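Long-range contacts in probable chitinase A (Chromobacterium violaceum, PDB 4TX8), which probably hydrolyses chitin as an endochitinase of glycoside hydrolase family 18 and carries a chitin-binding module of family 5/12: residues Leu252-Glu257 and Pro277-Leu282; Tyr260-Phe265 and Ser320-Glu325. All blocks are in the same frame, centred on the assembly; numbering follows the deposited sequence.

Contact 1 of 2, residues Leu252-Glu257 and Pro277-Leu282. With CA (calcium ion), chain D.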
loop_
_atom_site.group_PDB
_atom_site.type_symbol
_atom_site.label_atom_id
_atom_site.label_comp_id
_atom_site.label_asym_id
_atom_site.label_seq_id
_atom_site.Cartn_x
_atom_site.Cartn_y
_atom_site.Cartn_z
ATOM N N LEU A 252 9.392 -6.087 -6.366
ATOM C CA LEU A 252 9.864 -4.936 -5.605
ATOM C C LEU A 252 8.895 -3.769 -5.711
ATOM O O LEU A 252 8.639 -3.263 -6.802
ATOM C CB LEU A 252 11.253 -4.500 -6.080
ATOM C CG LEU A 252 11.781 -3.198 -5.467
ATOM C CD1 LEU A 252 11.944 -3.324 -3.953
ATOM C CD2 LEU A 252 13.092 -2.780 -6.122
ATOM N N SER A 253 8.356 -3.341 -4.574
ATOM C CA SER A 253 7.516 -2.154 -4.556
ATOM C C SER A 253 8.022 -1.138 -3.544
ATOM O O SER A 253 8.750 -1.476 -2.611
ATOM C CB SER A 253 6.062 -2.516 -4.252
ATOM O OG SER A 253 5.927 -3.065 -2.954
ATOM N N MET A 254 7.635 0.114 -3.752
ATOM C CA MET A 254 7.991 1.201 -2.852
ATOM C C MET A 254 6.755 2.013 -2.524
ATOM O O MET A 254 5.932 2.282 -3.400
ATOM C CB MET A 254 9.050 2.110 -3.474
ATOM C CG MET A 254 10.304 1.401 -3.943
ATOM S SD MET A 254 11.356 2.542 -4.857
ATOM C CE MET A 254 12.724 1.454 -5.289
ATOM N N ALA A 255 6.629 2.419 -1.266
ATOM C CA ALA A 255 5.505 3.255 -0.866
ATOM C C ALA A 255 5.948 4.486 -0.081
ATOM O O ALA A 255 5.528 4.674 1.055
ATOM C CB ALA A 255 4.513 2.439 -0.045
ATOM N N PRO A 256 6.784 5.341 -0.688
ATOM C CA PRO A 256 7.216 6.527 0.054
ATOM C C PRO A 256 6.162 7.633 0.041
ATOM O O PRO A 256 5.357 7.709 -0.885
ATOM C CB PRO A 256 8.477 6.962 -0.693
ATOM C CG PRO A 256 8.252 6.504 -2.085
ATOM C CD PRO A 256 7.357 5.302 -2.045
ATOM N N GLU A 257 6.168 8.468 1.073
ATOM C CA GLU A 257 5.291 9.629 1.136
ATOM C C GLU A 257 5.772 10.668 0.132
ATOM O O GLU A 257 6.973 10.768 -0.125
ATOM C CB GLU A 257 5.267 10.192 2.556
ATOM C CG GLU A 257 4.915 9.132 3.590
ATOM C CD GLU A 257 5.044 9.618 5.019
ATOM O OE1 GLU A 257 4.599 10.746 5.315
ATOM O OE2 GLU A 257 5.592 8.862 5.849
ATOM N N PRO A 277 17.091 9.221 -5.617
ATOM C CA PRO A 277 18.171 8.350 -6.103
ATOM C C PRO A 277 17.946 6.868 -5.787
ATOM O O PRO A 277 18.522 6.013 -6.458
ATOM C CB PRO A 277 19.414 8.884 -5.379
ATOM C CG PRO A 277 18.898 9.655 -4.224
ATOM C CD PRO A 277 17.581 10.212 -4.641
ATOM N N ILE A 278 17.115 6.565 -4.793
ATOM C CA ILE A 278 16.768 5.178 -4.493
ATOM C C ILE A 278 15.929 4.590 -5.628
ATOM O O ILE A 278 16.195 3.487 -6.108
ATOM C CB ILE A 278 16.002 5.055 -3.160
ATOM C CG1 ILE A 278 16.877 5.536 -1.999
ATOM C CG2 ILE A 278 15.548 3.618 -2.929
ATOM C CD1 ILE A 278 16.156 5.583 -0.664
ATOM N N ILE A 279 14.917 5.342 -6.053
ATOM C CA ILE A 279 14.103 4.971 -7.205
ATOM C C ILE A 279 14.959 4.834 -8.459
ATOM O O ILE A 279 14.836 3.863 -9.207
ATOM C CB ILE A 279 12.999 6.012 -7.475
ATOM C CG1 ILE A 279 12.078 6.147 -6.261
ATOM C CG2 ILE A 279 12.204 5.639 -8.719
ATOM C CD1 ILE A 279 11.182 7.371 -6.313
ATOM N N ASP A 280 15.829 5.814 -8.682
ATOM C CA ASP A 280 16.657 5.840 -9.882
ATOM C C ASP A 280 17.598 4.640 -9.923
ATOM O O ASP A 280 17.743 3.992 -10.958
ATOM C CB ASP A 280 17.456 7.143 -9.956
ATOM C CG ASP A 280 18.297 7.238 -11.213
ATOM O OD1 ASP A 280 17.784 6.910 -12.305
ATOM O OD2 ASP A 280 19.478 7.634 -11.107
ATOM N N GLY A 281 18.222 4.339 -8.788
ATOM C CA GLY A 281 19.139 3.219 -8.695
ATOM C C GLY A 281 18.485 1.860 -8.872
ATOM O O GLY A 281 19.141 0.904 -9.271
ATOM N N LEU A 282 17.190 1.769 -8.580
ATOM C CA LEU A 282 16.481 0.493 -8.649
ATOM C C LEU A 282 15.426 0.442 -9.752
ATOM O O LEU A 282 14.591 -0.463 -9.766
ATOM C CB LEU A 282 15.817 0.187 -7.301
ATOM C CG LEU A 282 16.761 -0.117 -6.137
ATOM C CD1 LEU A 282 16.005 -0.129 -4.820
ATOM C CD2 LEU A 282 17.469 -1.446 -6.363
HETATM CA CA CA D . 6.142 5.149 3.337
HETATM O O HOH W 1 5.446 5.960 5.649
#
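Strand residues Leu252 and Met254 face the last turn of helix 276-281, with CA atoms 8.4 Å apart between Met254 and Ile279 and 9.1 Å apart between Leu252 and Leu282, just past the helix. This gap is bridged wholly by apolar side chains, with no hydrogen bond between the segments. Met254 does most of the work. Its chain is extended beyond CG (chi2 172°, chi3 -180°), which carries the thioether straight out to the helix. SD rests on Ile279 CG1 at 3.9 Å, while the terminal methyl reaches further along and lodges against Leu282, CE lying 3.7 Å from CD1. The same methyl also lies 4.1 Å from the backbone oxygen Ile278 O. Leu252 meets Leu282 beside that methyl, the two leucines crossing at about a right angle with Leu252 CD2 4.1 Å from Leu282 CD1. CD1 and CB of Leu282 are thus both shared by the two strand residues. Leu282 is the first residue after the helix to leave helical backbone angles, although its N still bonds to Ile279 O.

One residue beyond Met254, Ala255 lends its backbone oxygen to the calcium ion at 2.4 Å. Asp218 and Glu220 also bind the metal, as does a water that donates to Glu257 OE2. The site lies at the C-terminal end of the strand, where GH18 barrels have their active-site cleft. The packing is that of strand on helix in a beta-alpha-beta unit of the (beta/alpha)8 barrel. Strand 251-254 runs parallel between strands 214-218 and 288-292; Val239 of helix 230-246 touches Leu252, Val232 of that helix touches Ile278, and Ile289 of strand 288-292 meets Ile279.

Contact 2 of 2, residues Tyr260-Phe265 and Ser320-Glu325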
loop_
_atom_site.group_PDB
_atom_site.type_symbol
_atom_site.label_atom_id
_atom_site.label_comp_id
_atom_site.label_asym_id
_atom_site.label_seq_id
_atom_site.Cartn_x
_atom_site.Cartn_y
_atom_site.Cartn_z
ATOM N N TYR A 260 9.067 12.786 -0.055
ATOM C CA TYR A 260 10.314 12.077 -0.342
ATOM C C TYR A 260 10.560 11.911 -1.838
ATOM O O TYR A 260 11.675 11.593 -2.255
ATOM C CB TYR A 260 10.314 10.696 0.319
ATOM C CG TYR A 260 10.381 10.718 1.828
ATOM C CD1 TYR A 260 9.239 10.935 2.591
ATOM C CD2 TYR A 260 11.582 10.508 2.492
ATOM C CE1 TYR A 260 9.296 10.948 3.977
ATOM C CE2 TYR A 260 11.649 10.518 3.871
ATOM C CZ TYR A 260 10.505 10.741 4.608
ATOM O OH TYR A 260 10.572 10.752 5.981
ATOM N N VAL A 261 9.519 12.110 -2.643
ATOM C CA VAL A 261 9.622 11.884 -4.080
ATOM C C VAL A 261 9.338 13.167 -4.865
ATOM O O VAL A 261 10.264 13.905 -5.200
ATOM C CB VAL A 261 8.668 10.761 -4.534
ATOM C CG1 VAL A 261 8.880 10.430 -6.007
ATOM C CG2 VAL A 261 8.900 9.520 -3.689
ATOM N N GLN A 262 8.065 13.441 -5.142
ATOM C CA GLN A 262 7.703 14.608 -5.942
ATOM C C GLN A 262 8.068 15.915 -5.242
ATOM O O GLN A 262 8.205 16.953 -5.891
ATOM C CB GLN A 262 6.210 14.589 -6.279
ATOM C CG GLN A 262 5.797 13.451 -7.215
ATOM C CD GLN A 262 5.289 12.230 -6.467
ATOM O OE1 GLN A 262 5.566 12.060 -5.279
ATOM N NE2 GLN A 262 4.532 11.378 -7.158
ATOM N N GLY A 263 8.239 15.861 -3.923
ATOM C CA GLY A 263 8.695 17.015 -3.165
ATOM C C GLY A 263 10.018 17.562 -3.676
ATOM O O GLY A 263 10.296 18.753 -3.551
ATOM N N GLY A 264 10.829 16.684 -4.265
ATOM C CA GLY A 264 12.118 17.063 -4.817
ATOM C C GLY A 264 12.042 18.122 -5.901
ATOM O O GLY A 264 13.014 18.838 -6.150
ATOM N N PHE A 265 10.889 18.216 -6.555
ATOM C CA PHE A 265 10.660 19.229 -7.583
ATOM C C PHE A 265 10.783 20.627 -6.997
ATOM O O PHE A 265 11.237 21.558 -7.654
ATOM C CB PHE A 265 9.277 19.034 -8.216
ATOM C CG PHE A 265 8.886 20.115 -9.193
ATOM C CD1 PHE A 265 9.732 20.476 -10.229
ATOM C CD2 PHE A 265 7.655 20.747 -9.089
ATOM C CE1 PHE A 265 9.367 21.466 -11.133
ATOM C CE2 PHE A 265 7.283 21.733 -9.990
ATOM C CZ PHE A 265 8.142 22.093 -11.015
ATOM N N SER A 320 1.131 11.064 -10.323
ATOM C CA SER A 320 1.450 9.961 -11.218
ATOM C C SER A 320 2.131 10.453 -12.495
ATOM O O SER A 320 3.052 9.808 -12.993
ATOM C CB SER A 320 0.183 9.172 -11.551
ATOM O OG SER A 320 -0.416 8.669 -10.366
ATOM N N LYS A 321 1.688 11.594 -13.016
ATOM C CA LYS A 321 2.320 12.185 -14.194
ATOM C C LYS A 321 3.786 12.502 -13.939
ATOM O O LYS A 321 4.637 12.217 -14.775
ATOM C CB LYS A 321 1.593 13.457 -14.633
ATOM C CG LYS A 321 0.363 13.212 -15.480
ATOM C CD LYS A 321 -0.290 14.522 -15.882
ATOM C CE LYS A 321 0.647 15.369 -16.724
ATOM N NZ LYS A 321 0.004 16.643 -17.143
ATOM N N MET A 322 4.078 13.088 -12.783
ATOM C CA MET A 322 5.451 13.449 -12.447
ATOM C C MET A 322 6.372 12.232 -12.470
ATOM O O MET A 322 7.506 12.311 -12.945
ATOM C CB MET A 322 5.509 14.133 -11.080
ATOM C CG MET A 322 4.864 15.511 -11.063
ATOM S SD MET A 322 4.994 16.336 -9.470
ATOM C CE MET A 322 6.773 16.521 -9.326
ATOM N N LEU A 323 5.875 11.101 -11.980
ATOM C CA LEU A 323 6.672 9.878 -11.940
ATOM C C LEU A 323 6.861 9.272 -13.327
ATOM O O LEU A 323 7.869 8.619 -13.591
ATOM C CB LEU A 323 6.031 8.856 -11.002
ATOM C CG LEU A 323 6.251 9.131 -9.513
ATOM C CD1 LEU A 323 5.364 8.244 -8.660
ATOM C CD2 LEU A 323 7.715 8.927 -9.153
ATOM N N ILE A 324 5.899 9.498 -14.214
ATOM C CA ILE A 324 5.967 8.930 -15.557
ATOM C C ILE A 324 6.700 9.841 -16.545
ATOM O O ILE A 324 7.538 9.370 -17.315
ATOM C CB ILE A 324 4.557 8.608 -16.096
ATOM C CG1 ILE A 324 3.869 7.591 -15.179
ATOM C CG2 ILE A 324 4.633 8.073 -17.521
ATOM C CD1 ILE A 324 2.426 7.310 -15.537
ATOM N N GLU A 325 6.397 11.137 -16.524
ATOM C CA GLU A 325 7.037 12.071 -17.455
ATOM C C GLU A 325 8.432 12.464 -16.991
ATOM O O GLU A 325 9.311 12.755 -17.802
ATOM C CB GLU A 325 6.210 13.350 -17.631
ATOM C CG GLU A 325 4.707 13.182 -17.594
ATOM C CD GLU A 325 4.121 12.722 -18.903
ATOM O OE1 GLU A 325 4.880 12.248 -19.775
ATOM O OE2 GLU A 325 2.885 12.835 -19.054
#
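Gln262 slants across Met322 and ends at Leu323, so that one side chain spans two neighbouring positions of helix 313-325. A turn about its CB-CG bond (chi2 95°) lays the aliphatic part on the thioether, with CG 3.7 Å from Met322 SD, and swings the amide to Leu323, where NE2 is 3.6 Å from CD1. That amide nitrogen is nevertheless satisfied: it bonds to the backbone oxygen of Gly319, just ahead of the segment, and weakly to the hydroxyl of Tyr293. These bonds hold the NE2 end of the amide against the apolar Leu323 side chain.

Met322 is extended at chi2 but turns at chi3 (64°), which folds its methyl into the notch between two residues of the loop. CE stands 3.7 Å from Gln262 CB and equally close to Phe265 CB, three residues on, and the Phe265 side chain crosses the methionine at about a right angle. In the (beta/alpha)8 barrel of GH18 enzymes, this contact ties the long loop that follows strand 251-254 to a helix lying between strands 288-292 and 345-350 in the chain.

Beside this, Val261 CG1 meets Leu323 CD2 at 3.7 Å, and Val291 of strand 288-292 touches both residues and Gln262. Phe327 of strand 326-328 touches Met322 and Phe265.

In the fold
Both contacts are buried and lie on the same side of the molecule's centre, their own centres 12 Å apart. Contact 1 is the deeper, about 13 Å from that centre against about 18 Å for contact 2, where Phe265 is partly exposed. Contact 1 joins a barrel strand to the helix of the same beta-alpha-beta unit, next to the calcium site; contact 2 joins the intervening loop to a later helix. Chain order interleaves them, since residues 260-265 fall between the two segments of contact 1. They also touch directly: Val261 CG1 lies 3.8 Å from Ile279 CD1, and Val261 CG2 packs on Pro256. A methionine methyl is central to each, yet only contact 2 brings an amide, bonded to Gly319, into its apolar interface.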